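Local atomic coordinates of trypsin-resistant surface T6 protein (Streptococcus pyogenes serotype M6, PDB entry 4P0D), a protein that serves as the backbone pilin of the streptococcal pilus, a modular cell-wall protein of Ig-like domains that probably polymerises through sortase chemistry. Residues A[163-168]-A[317-322]; A[363-368]-A[390-395]; A[395-400]-A[469-474]. The protein carries 1 engineered substitution. All coordinates share one frame; numbering follows the deposited sequence.

Interaction 1 (A[163-168]-A[317-322]); sequences KKTTSL and YTYQIA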
ATOM      1  N   LYS A 163       3.155  16.566  -7.709  1.00 26.87           N
ATOM      2  CA  LYS A 163       3.670  16.118  -6.410  1.00 26.24           C
ATOM      3  C   LYS A 163       2.679  16.458  -5.309  1.00 24.34           C
ATOM      4  O   LYS A 163       2.272  17.608  -5.189  1.00 25.00           O
ATOM      5  CB  LYS A 163       4.980  16.830  -6.086  1.00 28.25           C
ATOM      6  CG  LYS A 163       6.106  16.613  -7.087  1.00 29.46           C
ATOM      7  CD  LYS A 163       6.741  15.246  -6.911  1.00 29.50           C
ATOM      8  CE  LYS A 163       8.025  15.072  -7.732  1.00 30.00           C
ATOM      9  NZ  LYS A 163       7.908  15.613  -9.115  1.00 32.06           N
ATOM     10  N   LYS A 164       2.305  15.483  -4.489  1.00 22.60           N
ATOM     11  CA  LYS A 164       1.512  15.799  -3.310  1.00 21.47           C
ATOM     12  C   LYS A 164       2.427  16.189  -2.155  1.00 18.88           C
ATOM     13  O   LYS A 164       3.330  15.455  -1.805  1.00 18.31           O
ATOM     14  CB  LYS A 164       0.554  14.652  -2.966  1.00 22.94           C
ATOM     15  CG  LYS A 164      -0.483  14.450  -4.083  1.00 23.50           C
ATOM     16  CD  LYS A 164      -1.628  13.538  -3.698  1.00 24.75           C
ATOM     17  CE  LYS A 164      -2.558  13.292  -4.882  1.00 25.90           C
ATOM     18  NZ  LYS A 164      -3.365  14.500  -5.260  1.00 26.67           N
ATOM     19  N   THR A 165       2.189  17.373  -1.591  1.00 17.24           N
ATOM     20  CA  THR A 165       3.044  17.914  -0.540  1.00 16.37           C
ATOM     21  C   THR A 165       2.271  18.160   0.763  1.00 15.59           C
ATOM     22  O   THR A 165       1.056  18.277   0.769  1.00 16.66           O
ATOM     23  CB  THR A 165       3.717  19.230  -0.983  1.00 16.08           C
ATOM     24  OG1 THR A 165       2.751  20.284  -1.018  1.00 16.15           O
ATOM     25  CG2 THR A 165       4.343  19.084  -2.376  1.00 16.89           C
ATOM     26  N   THR A 166       2.996  18.252   1.862  1.00 15.00           N
ATOM     27  CA  THR A 166       2.381  18.436   3.166  1.00 14.81           C
ATOM     28  C   THR A 166       3.330  19.182   4.110  1.00 15.12           C
ATOM     29  O   THR A 166       4.453  19.562   3.724  1.00 15.98           O
ATOM     30  CB  THR A 166       1.994  17.063   3.760  1.00 14.64           C
ATOM     31  OG1 THR A 166       1.177  17.248   4.924  1.00 14.96           O
ATOM     32  CG2 THR A 166       3.221  16.289   4.115  1.00 14.66           C
ATOM     33  N   SER A 167       2.905  19.373   5.351  1.00 15.51           N
ATOM     34  CA  SER A 167       3.696  20.116   6.309  1.00 15.30           C
ATOM     35  C   SER A 167       3.641  19.441   7.675  1.00 15.25           C
ATOM     36  O   SER A 167       2.742  18.626   7.946  1.00 14.68           O
ATOM     37  CB  SER A 167       3.189  21.548   6.374  1.00 16.18           C
ATOM     38  OG  SER A 167       1.859  21.589   6.890  1.00 17.50           O
ATOM     39  N   LEU A 168       4.611  19.764   8.525  1.00 14.75           N
ATOM     40  CA  LEU A 168       4.647  19.251   9.909  1.00 14.61           C
ATOM     41  C   LEU A 168       3.322  19.512  10.626  1.00 14.25           C
ATOM     42  O   LEU A 168       2.794  20.627  10.599  1.00 14.22           O
ATOM     43  CB  LEU A 168       5.790  19.902  10.694  1.00 15.16           C
ATOM     44  CG  LEU A 168       5.858  19.584  12.191  1.00 15.24           C
ATOM     45  CD1 LEU A 168       6.220  18.119  12.389  1.00 16.39           C
ATOM     46  CD2 LEU A 168       6.888  20.478  12.847  1.00 15.45           C
ATOM     47  N   TYR A 317       5.473  14.651  -0.113  1.00 17.12           N
ATOM     48  CA  TYR A 317       6.718  15.436  -0.045  1.00 17.72           C
ATOM     49  C   TYR A 317       6.617  16.624   0.919  1.00 18.00           C
ATOM     50  O   TYR A 317       5.534  17.159   1.162  1.00 18.14           O
ATOM     51  CB  TYR A 317       7.067  15.924  -1.441  1.00 18.38           C
ATOM     52  CG  TYR A 317       7.366  14.793  -2.391  1.00 18.98           C
ATOM     53  CD1 TYR A 317       8.619  14.176  -2.400  1.00 19.19           C
ATOM     54  CD2 TYR A 317       6.392  14.300  -3.252  1.00 19.71           C
ATOM     55  CE1 TYR A 317       8.895  13.128  -3.256  1.00 18.76           C
ATOM     56  CE2 TYR A 317       6.673  13.250  -4.116  1.00 19.78           C
ATOM     57  CZ  TYR A 317       7.927  12.676  -4.108  1.00 19.13           C
ATOM     58  OH  TYR A 317       8.204  11.628  -4.950  1.00 20.35           O
ATOM     59  N   THR A 318       7.757  17.024   1.481  1.00 18.00           N
ATOM     60  CA  THR A 318       7.841  18.275   2.234  1.00 17.79           C
ATOM     61  C   THR A 318       9.115  18.992   1.818  1.00 17.27           C
ATOM     62  O   THR A 318      10.059  18.362   1.320  1.00 16.72           O
ATOM     63  CB  THR A 318       7.900  18.059   3.768  1.00 18.75           C
ATOM     64  OG1 THR A 318       9.188  17.542   4.142  1.00 19.89           O
ATOM     65  CG2 THR A 318       6.864  17.085   4.235  1.00 19.27           C
ATOM     66  N   TYR A 319       9.140  20.301   2.069  1.00 16.69           N
ATOM     67  CA  TYR A 319      10.313  21.134   1.834  1.00 16.49           C
ATOM     68  C   TYR A 319      10.633  21.910   3.103  1.00 16.86           C
ATOM     69  O   TYR A 319       9.846  21.941   4.055  1.00 15.05           O
ATOM     70  CB  TYR A 319      10.029  22.142   0.714  1.00 17.20           C
ATOM     71  CG  TYR A 319       9.397  21.510  -0.518  1.00 17.52           C
ATOM     72  CD1 TYR A 319      10.113  20.609  -1.301  1.00 17.40           C
ATOM     73  CD2 TYR A 319       8.077  21.787  -0.864  1.00 17.97           C
ATOM     74  CE1 TYR A 319       9.542  20.009  -2.412  1.00 18.23           C
ATOM     75  CE2 TYR A 319       7.494  21.196  -1.984  1.00 19.19           C
ATOM     76  CZ  TYR A 319       8.227  20.304  -2.752  1.00 18.37           C
ATOM     77  OH  TYR A 319       7.643  19.703  -3.860  1.00 20.09           O
ATOM     78  N   GLN A 320      11.784  22.571   3.094  1.00 16.91           N
ATOM     79  CA  GLN A 320      12.145  23.437   4.196  1.00 17.26           C
ATOM     80  C   GLN A 320      12.674  24.750   3.668  1.00 16.67           C
ATOM     81  O   GLN A 320      13.263  24.805   2.585  1.00 15.71           O
ATOM     82  CB  GLN A 320      13.128  22.752   5.134  1.00 18.31           C
ATOM     83  CG  GLN A 320      14.411  22.278   4.486  1.00 20.21           C
ATOM     84  CD  GLN A 320      15.219  21.364   5.389  1.00 21.11           C
ATOM     85  OE1 GLN A 320      14.703  20.794   6.354  1.00 22.79           O
ATOM     86  NE2 GLN A 320      16.488  21.206   5.066  1.00 21.67           N
ATOM     87  N   ILE A 321      12.409  25.806   4.423  1.00 15.78           N
ATOM     88  CA  ILE A 321      12.811  27.148   4.057  1.00 17.21           C
ATOM     89  C   ILE A 321      14.087  27.524   4.805  1.00 17.06           C
ATOM     90  O   ILE A 321      14.192  27.314   6.003  1.00 17.93           O
ATOM     91  CB  ILE A 321      11.704  28.166   4.372  1.00 17.61           C
ATOM     92  CG1 ILE A 321      10.418  27.776   3.632  1.00 18.36           C
ATOM     93  CG2 ILE A 321      12.131  29.579   3.966  1.00 18.52           C
ATOM     94  CD1 ILE A 321       9.228  28.616   3.995  1.00 18.62           C
ATOM     95  N   ALA A 322      15.021  28.121   4.072  1.00 17.07           N
ATOM     96  CA  ALA A 322      16.303  28.548   4.611  1.00 17.49           C
ATOM     97  C   ALA A 322      16.611  29.956   4.113  1.00 16.84           C
ATOM     98  O   ALA A 322      16.141  30.371   3.053  1.00 16.02           O
ATOM     99  CB  ALA A 322      17.402  27.579   4.186  1.00 17.42           C
TER
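Tyr317 and Thr165 meet in a single beta bridge, which joins a short hairpin to a chain leading from one sheet into another. The hairpin is made by strands 158-160 and 163-165; the joining chain, residues 317-322, leaves strand 307-316 and enters strand 320-327 of the prealbumin-like fold. Two backbone bonds flank Thr165: Tyr317 N gives its hydrogen to Lys164 O (2.8 Å), and Tyr317 O accepts from Thr166 N (2.9 Å). The side chain of Tyr317 then passes alongside Lys163. Its CB lies 3.8 Å from Lys164 O, CG is also near that oxygen, and with CG turned anti to the carbonyl carbon (chi1 -64°) the ring swings toward Lys163. CD2 comes within 3.6 Å of Lys164 O, which sits at the ring edge near its plane. Farther out, CE2 meets Lys163 CD at 3.4 Å, CZ still touches that methylene, and OH lies beyond, 4.4 Å from CD. The lysine chain, bent at chi2, crosses the ring at a slant, and both residues also engage Trp394, Lys163 by a cation-pi contact and Tyr317 edge-to-face. The side chains of Thr166 and Thr318 lie side by side, pointing the same way, with their CG2 methyls 3.7 Å apart. Tyr319 crosses Thr165 at about a right angle, its OH bonded to Asp160 OD2 and lying 3.7 Å from Thr165 CG2.

Interaction 2 (A[363-368]-A[390-395]); sequences TQVSSG and ITANWV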
ATOM      1  N   THR A 363      11.101  24.203   9.973  1.00 14.74           N
ATOM      2  CA  THR A 363      10.483  22.883   9.963  1.00 15.01           C
ATOM      3  C   THR A 363       9.787  22.635   8.612  1.00 14.88           C
ATOM      4  O   THR A 363       9.734  23.525   7.749  1.00 15.10           O
ATOM      5  CB  THR A 363       9.446  22.767  11.092  1.00 15.30           C
ATOM      6  OG1 THR A 363       8.583  23.907  11.057  1.00 15.81           O
ATOM      7  CG2 THR A 363      10.128  22.669  12.444  1.00 15.43           C
ATOM      8  N   GLN A 364       9.209  21.449   8.442  1.00 14.61           N
ATOM      9  CA  GLN A 364       8.740  20.994   7.123  1.00 14.54           C
ATOM     10  C   GLN A 364       7.452  21.665   6.657  1.00 14.77           C
ATOM     11  O   GLN A 364       6.461  21.725   7.388  1.00 14.82           O
ATOM     12  CB  GLN A 364       8.530  19.477   7.120  1.00 14.24           C
ATOM     13  CG  GLN A 364       9.737  18.623   7.467  1.00 14.39           C
ATOM     14  CD  GLN A 364       9.870  18.340   8.953  1.00 14.66           C
ATOM     15  OE1 GLN A 364       9.450  19.136   9.778  1.00 14.40           O
ATOM     16  NE2 GLN A 364      10.469  17.209   9.297  1.00 15.27           N
ATOM     17  N   VAL A 365       7.467  22.131   5.414  1.00 15.07           N
ATOM     18  CA  VAL A 365       6.378  22.880   4.832  1.00 15.94           C
ATOM     19  C   VAL A 365       5.923  22.317   3.488  1.00 16.07           C
ATOM     20  O   VAL A 365       6.704  21.732   2.751  1.00 15.83           O
ATOM     21  CB  VAL A 365       6.759  24.372   4.659  1.00 16.07           C
ATOM     22  CG1 VAL A 365       7.153  24.969   5.999  1.00 16.44           C
ATOM     23  CG2 VAL A 365       7.886  24.576   3.639  1.00 16.76           C
ATOM     24  N   SER A 366       4.656  22.546   3.159  1.00 16.85           N
ATOM     25  CA  SER A 366       4.111  22.126   1.869  1.00 17.62           C
ATOM     26  C   SER A 366       4.467  23.165   0.814  1.00 18.85           C
ATOM     27  O   SER A 366       4.909  24.261   1.144  1.00 20.42           O
ATOM     28  CB  SER A 366       2.606  22.019   1.962  1.00 17.72           C
ATOM     29  OG  SER A 366       2.018  23.311   2.100  1.00 18.15           O
ATOM     30  N   SER A 367       4.225  22.845  -0.452  1.00 19.40           N
ATOM     31  CA  SER A 367       4.388  23.832  -1.507  1.00 19.23           C
ATOM     32  C   SER A 367       3.507  25.021  -1.184  1.00 19.74           C
ATOM     33  O   SER A 367       2.399  24.853  -0.640  1.00 20.64           O
ATOM     34  CB  SER A 367       4.023  23.243  -2.863  1.00 19.06           C
ATOM     35  OG  SER A 367       2.652  22.874  -2.918  1.00 19.31           O
ATOM     36  N   GLY A 368       3.994  26.227  -1.465  1.00 18.95           N
ATOM     37  CA  GLY A 368       3.223  27.430  -1.183  1.00 19.40           C
ATOM     38  C   GLY A 368       4.068  28.664  -0.982  1.00 19.76           C
ATOM     39  O   GLY A 368       5.288  28.636  -1.160  1.00 21.17           O
ATOM     40  N   ILE A 390       8.808  34.236   0.111  1.00 26.36           N
ATOM     41  CA  ILE A 390       9.494  33.150  -0.551  1.00 25.53           C
ATOM     42  C   ILE A 390       8.462  32.099  -0.937  1.00 26.63           C
ATOM     43  O   ILE A 390       7.515  31.820  -0.177  1.00 25.26           O
ATOM     44  CB  ILE A 390      10.597  32.557   0.352  1.00 25.10           C
ATOM     45  CG1 ILE A 390      11.545  31.670  -0.470  1.00 25.25           C
ATOM     46  CG2 ILE A 390       9.990  31.838   1.549  1.00 24.74           C
ATOM     47  CD1 ILE A 390      12.740  31.176   0.323  1.00 25.33           C
ATOM     48  N   THR A 391       8.624  31.563  -2.141  1.00 26.33           N
ATOM     49  CA  THR A 391       7.746  30.544  -2.682  1.00 25.22           C
ATOM     50  C   THR A 391       8.491  29.224  -2.583  1.00 24.73           C
ATOM     51  O   THR A 391       9.644  29.122  -3.017  1.00 22.41           O
ATOM     52  CB  THR A 391       7.373  30.860  -4.142  1.00 26.54           C
ATOM     53  OG1 THR A 391       6.643  32.089  -4.187  1.00 27.51           O
ATOM     54  CG2 THR A 391       6.515  29.769  -4.750  1.00 27.30           C
ATOM     55  N   ALA A 392       7.839  28.223  -1.988  1.00 22.84           N
ATOM     56  CA  ALA A 392       8.427  26.896  -1.840  1.00 22.81           C
ATOM     57  C   ALA A 392       7.707  25.890  -2.734  1.00 23.08           C
ATOM     58  O   ALA A 392       6.481  25.782  -2.687  1.00 23.15           O
ATOM     59  CB  ALA A 392       8.362  26.444  -0.390  1.00 22.84           C
ATOM     60  N   ASN A 393       8.477  25.163  -3.537  1.00 23.55           N
ATOM     61  CA  ASN A 393       7.967  24.041  -4.330  1.00 24.74           C
ATOM     62  C   ASN A 393       9.106  23.176  -4.887  1.00 25.00           C
ATOM     63  O   ASN A 393      10.285  23.444  -4.658  1.00 24.92           O
ATOM     64  CB  ASN A 393       7.059  24.549  -5.464  1.00 24.96           C
ATOM     65  CG  ASN A 393       7.742  25.582  -6.335  1.00 24.02           C
ATOM     66  OD1 ASN A 393       8.864  25.374  -6.790  1.00 24.52           O
ATOM     67  ND2 ASN A 393       7.074  26.692  -6.568  1.00 22.55           N
ATOM     68  N   TRP A 394       8.753  22.126  -5.614  1.00 25.54           N
ATOM     69  CA  TRP A 394       9.744  21.216  -6.162  1.00 25.64           C
ATOM     70  C   TRP A 394      10.777  21.998  -6.973  1.00 25.58           C
ATOM     71  O   TRP A 394      11.973  21.775  -6.816  1.00 25.53           O
ATOM     72  CB  TRP A 394       9.059  20.158  -7.030  1.00 25.61           C
ATOM     73  CG  TRP A 394       9.943  19.063  -7.425  1.00 24.98           C
ATOM     74  CD1 TRP A 394      10.585  18.929  -8.621  1.00 24.70           C
ATOM     75  CD2 TRP A 394      10.300  17.919  -6.644  1.00 25.03           C
ATOM     76  NE1 TRP A 394      11.327  17.784  -8.633  1.00 24.28           N
ATOM     77  CE2 TRP A 394      11.167  17.133  -7.439  1.00 24.93           C
ATOM     78  CE3 TRP A 394       9.975  17.478  -5.355  1.00 25.86           C
ATOM     79  CZ2 TRP A 394      11.723  15.934  -6.986  1.00 26.02           C
ATOM     80  CZ3 TRP A 394      10.531  16.280  -4.896  1.00 25.83           C
ATOM     81  CH2 TRP A 394      11.396  15.521  -5.718  1.00 26.46           C
ATOM     82  N   VAL A 395      10.298  22.942  -7.783  1.00 26.52           N
ATOM     83  CA  VAL A 395      11.150  23.768  -8.649  1.00 28.23           C
ATOM     84  C   VAL A 395      12.067  24.711  -7.869  1.00 27.26           C
ATOM     85  O   VAL A 395      13.227  24.820  -8.212  1.00 29.12           O
ATOM     86  CB  VAL A 395      10.319  24.555  -9.692  1.00 29.85           C
ATOM     87  CG1 VAL A 395      11.179  25.589 -10.431  1.00 31.29           C
ATOM     88  CG2 VAL A 395       9.706  23.588 -10.701  1.00 30.10           C
TER
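Gly368 reaches Ala392 with an extended backbone at a positive phi (155°, psi -175°), a shape open to it because it carries no side chain to collide with the preceding carbonyl. The result is an antiparallel hydrogen-bonded pair where strands 368-376 and 388-392 meet in the four-stranded sheet of the prealbumin-like fold. The two residues exchange both backbone bonds: Gly368 N donates to Ala392 O at 2.8 Å, and Ala392 N returns to Gly368 O at 2.7 Å in an almost straight hydrogen bond (175° at the hydrogen). Each carbonyl also receives a C-H from a neighbouring residue. Ser367 CA lies 3.1 Å from Ala392 O, and Thr391 CA approaches Gly368 O at 3.5 Å, so each oxygen has a weak C-H contact beside its N-H bond. Before the pair, residues 363-367 form a loop that brings Ser367 beside Asn393, their CB atoms 4.2 Å apart. This loop is tied to the hairpin of strands 158-160 and 163-165, for Ser367 N donates to Thr165 OG1, while Ser366 O accepts from the hydroxyl of Tyr370. On the face that carries the Ala392 side chain, its CB touches Tyr370 and Val471 and meets Val365 CG2 at 4.5 Å.

Interaction 3 (A[395-400]-A[469-474]); sequences VTATVK and GTVLLE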
ATOM      1  N   VAL A 395      10.298  22.942  -7.783  1.00 26.52           N
ATOM      2  CA  VAL A 395      11.150  23.768  -8.649  1.00 28.23           C
ATOM      3  C   VAL A 395      12.067  24.711  -7.869  1.00 27.26           C
ATOM      4  O   VAL A 395      13.227  24.820  -8.212  1.00 29.12           O
ATOM      5  CB  VAL A 395      10.319  24.555  -9.692  1.00 29.85           C
ATOM      6  CG1 VAL A 395      11.179  25.589 -10.431  1.00 31.29           C
ATOM      7  CG2 VAL A 395       9.706  23.588 -10.701  1.00 30.10           C
ATOM      8  N   THR A 396      11.570  25.372  -6.823  1.00 26.01           N
ATOM      9  CA  THR A 396      12.413  26.277  -6.027  1.00 24.91           C
ATOM     10  C   THR A 396      13.267  25.560  -4.952  1.00 24.84           C
ATOM     11  O   THR A 396      14.225  26.145  -4.449  1.00 23.98           O
ATOM     12  CB  THR A 396      11.611  27.451  -5.379  1.00 24.68           C
ATOM     13  OG1 THR A 396      10.581  26.951  -4.514  1.00 24.28           O
ATOM     14  CG2 THR A 396      10.989  28.370  -6.435  1.00 25.22           C
ATOM     15  N   ALA A 397      12.970  24.298  -4.623  1.00 24.12           N
ATOM     16  CA  ALA A 397      13.719  23.589  -3.577  1.00 24.65           C
ATOM     17  C   ALA A 397      14.977  22.904  -4.133  1.00 25.67           C
ATOM     18  O   ALA A 397      15.137  21.689  -4.037  1.00 24.63           O
ATOM     19  CB  ALA A 397      12.826  22.577  -2.864  1.00 24.37           C
ATOM     20  N   THR A 398      15.887  23.715  -4.664  1.00 25.94           N
ATOM     21  CA  THR A 398      17.063  23.230  -5.377  1.00 26.12           C
ATOM     22  C   THR A 398      18.283  23.071  -4.486  1.00 27.04           C
ATOM     23  O   THR A 398      19.326  22.594  -4.950  1.00 27.82           O
ATOM     24  CB  THR A 398      17.448  24.198  -6.503  1.00 25.70           C
ATOM     25  OG1 THR A 398      17.452  25.532  -5.987  1.00 24.70           O
ATOM     26  CG2 THR A 398      16.450  24.107  -7.647  1.00 25.43           C
ATOM     27  N   VAL A 399      18.168  23.470  -3.223  1.00 25.65           N
ATOM     28  CA  VAL A 399      19.297  23.419  -2.321  1.00 25.93           C
ATOM     29  C   VAL A 399      19.295  22.134  -1.504  1.00 28.52           C
ATOM     30  O   VAL A 399      18.251  21.667  -1.008  1.00 26.63           O
ATOM     31  CB  VAL A 399      19.365  24.674  -1.417  1.00 26.10           C
ATOM     32  CG1 VAL A 399      20.418  24.513  -0.320  1.00 25.39           C
ATOM     33  CG2 VAL A 399      19.665  25.903  -2.273  1.00 26.69           C
ATOM     34  N   LYS A 400      20.484  21.551  -1.396  1.00 30.24           N
ATOM     35  CA  LYS A 400      20.699  20.398  -0.556  1.00 34.63           C
ATOM     36  C   LYS A 400      21.551  20.843   0.629  1.00 35.79           C
ATOM     37  O   LYS A 400      22.615  21.438   0.463  1.00 37.33           O
ATOM     38  CB  LYS A 400      21.388  19.276  -1.342  1.00 36.92           C
ATOM     39  CG  LYS A 400      21.789  18.061  -0.515  1.00 40.12           C
ATOM     40  CD  LYS A 400      20.590  17.243  -0.030  1.00 43.62           C
ATOM     41  CE  LYS A 400      20.917  16.499   1.265  1.00 46.91           C
ATOM     42  NZ  LYS A 400      20.193  15.206   1.409  1.00 49.61           N
ATOM     43  N   GLY A 469      15.307  19.599  -1.628  1.00 20.84           N
ATOM     44  CA  GLY A 469      14.529  19.714  -0.391  1.00 21.18           C
ATOM     45  C   GLY A 469      14.511  21.087   0.256  1.00 20.66           C
ATOM     46  O   GLY A 469      13.540  21.457   0.911  1.00 19.96           O
ATOM     47  N   THR A 470      15.570  21.868   0.068  1.00 21.12           N
ATOM     48  CA  THR A 470      15.648  23.180   0.699  1.00 20.64           C
ATOM     49  C   THR A 470      15.437  24.319  -0.294  1.00 20.84           C
ATOM     50  O   THR A 470      16.005  24.336  -1.399  1.00 20.26           O
ATOM     51  CB  THR A 470      16.978  23.352   1.457  1.00 20.15           C
ATOM     52  OG1 THR A 470      17.113  22.297   2.404  1.00 19.21           O
ATOM     53  CG2 THR A 470      17.025  24.707   2.201  1.00 20.53           C
ATOM     54  N   VAL A 471      14.584  25.263   0.106  1.00 20.97           N
ATOM     55  CA  VAL A 471      14.328  26.466  -0.652  1.00 20.97           C
ATOM     56  C   VAL A 471      15.074  27.594   0.064  1.00 21.23           C
ATOM     57  O   VAL A 471      14.634  28.056   1.113  1.00 20.94           O
ATOM     58  CB  VAL A 471      12.827  26.778  -0.714  1.00 22.49           C
ATOM     59  CG1 VAL A 471      12.579  28.008  -1.559  1.00 23.40           C
ATOM     60  CG2 VAL A 471      12.050  25.595  -1.290  1.00 23.04           C
ATOM     61  N   LEU A 472      16.202  28.021  -0.497  1.00 21.65           N
ATOM     62  CA  LEU A 472      17.029  29.096   0.097  1.00 22.33           C
ATOM     63  C   LEU A 472      16.693  30.465  -0.483  1.00 22.45           C
ATOM     64  O   LEU A 472      16.703  30.652  -1.709  1.00 21.82           O
ATOM     65  CB  LEU A 472      18.510  28.800  -0.139  1.00 23.77           C
ATOM     66  CG  LEU A 472      19.541  29.818   0.388  1.00 24.63           C
ATOM     67  CD1 LEU A 472      19.517  29.901   1.903  1.00 24.54           C
ATOM     68  CD2 LEU A 472      20.931  29.452  -0.102  1.00 25.87           C
ATOM     69  N   LEU A 473      16.390  31.429   0.380  1.00 22.32           N
ATOM     70  CA  LEU A 473      16.006  32.766  -0.096  1.00 23.44           C
ATOM     71  C   LEU A 473      17.064  33.336  -1.063  1.00 23.60           C
ATOM     72  O   LEU A 473      18.243  33.281  -0.758  1.00 22.92           O
ATOM     73  CB  LEU A 473      15.850  33.712   1.090  1.00 22.30           C
ATOM     74  CG  LEU A 473      15.265  35.090   0.794  1.00 22.84           C
ATOM     75  CD1 LEU A 473      13.797  35.010   0.411  1.00 23.64           C
ATOM     76  CD2 LEU A 473      15.420  35.984   2.013  1.00 23.01           C
ATOM     77  N   GLU A 474      16.627  33.896  -2.193  1.00 25.66           N
ATOM     78  CA  GLU A 474      17.542  34.350  -3.268  1.00 28.35           C
ATOM     79  C   GLU A 474      18.528  35.414  -2.789  1.00 29.71           C
ATOM     80  O   GLU A 474      19.731  35.329  -3.056  1.00 31.06           O
ATOM     81  CB  GLU A 474      16.750  34.895  -4.455  1.00 27.49           C
TER
HETATM   82  O   HOH W   1      16.677  27.359  -3.009  1.00 32.48           O
HETATM   83  O   HOH W   2      17.710  19.777   1.735  1.00 24.59           O
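Val399 and Thr470 trade both backbone bonds, Val399 N donating to Thr470 O (3.0 Å) and Thr470 N to Val399 O (2.9 Å). They join the start of strand 399-401 to strand 470-479, an outermost strand of the sheet it forms with 320-327. Thr398 faces the same Thr470, which makes this a classic beta bulge; Thr398 N lies 3.3 Å from Thr470 O, at too poor an angle for a hydrogen bond. A third backbone bond is less regular, Gly469 N reaching Ala397 O at 3.2 Å from 37° above the carbonyl plane. Around these bonds sit the side chains. Val471 sends CG2 onto Ala397 CB at 3.5 Å, tighter than ordinary van der Waals contact, while its CG1, anti to the backbone N (chi1 -178°), lies 3.7 Å from Thr396 OG1. The Val399 side chain passes obliquely by Leu472, CG2 to CB 3.8 Å. What sets the chain up is an inverse gamma turn centred on Ala397, with a weak bond from Thr398 N to Thr396 O. Thr396 OG1 is held by Thr391 O; Thr470 OG1 is held by Gln320 and by a water that bonds weakly to Val399 O. Hydrogen bonds thus satisfy the backbone of Val399 and Thr470 at the bulge, methyls of Ala397, Val399 and Val471 pack beside them, and another water bridges turn and strand, donating to Thr396 O and accepting from Leu472 N at 2.6 Å.

In the fold
The three contacts lie within about 11 Å of one another, centre to centre, and bind the same corner of the chain. Interaction 3 is the most buried and combines three backbone bonds with aliphatic packing; interactions 1 and 2 are only partly buried. Interaction 1 is the one richest in aromatic contacts, whereas interaction 2 is almost all backbone. Residues 317-322 are the hub: Tyr319 O bonds to Val365 N of interaction 2, and Gln320 O to Val471 N of interaction 3, where strands 320-327 and 470-479 run side by side. The segments of interactions 2 and 3 share Val395, in the turn that leads from strand 388-392 to strand 399-401.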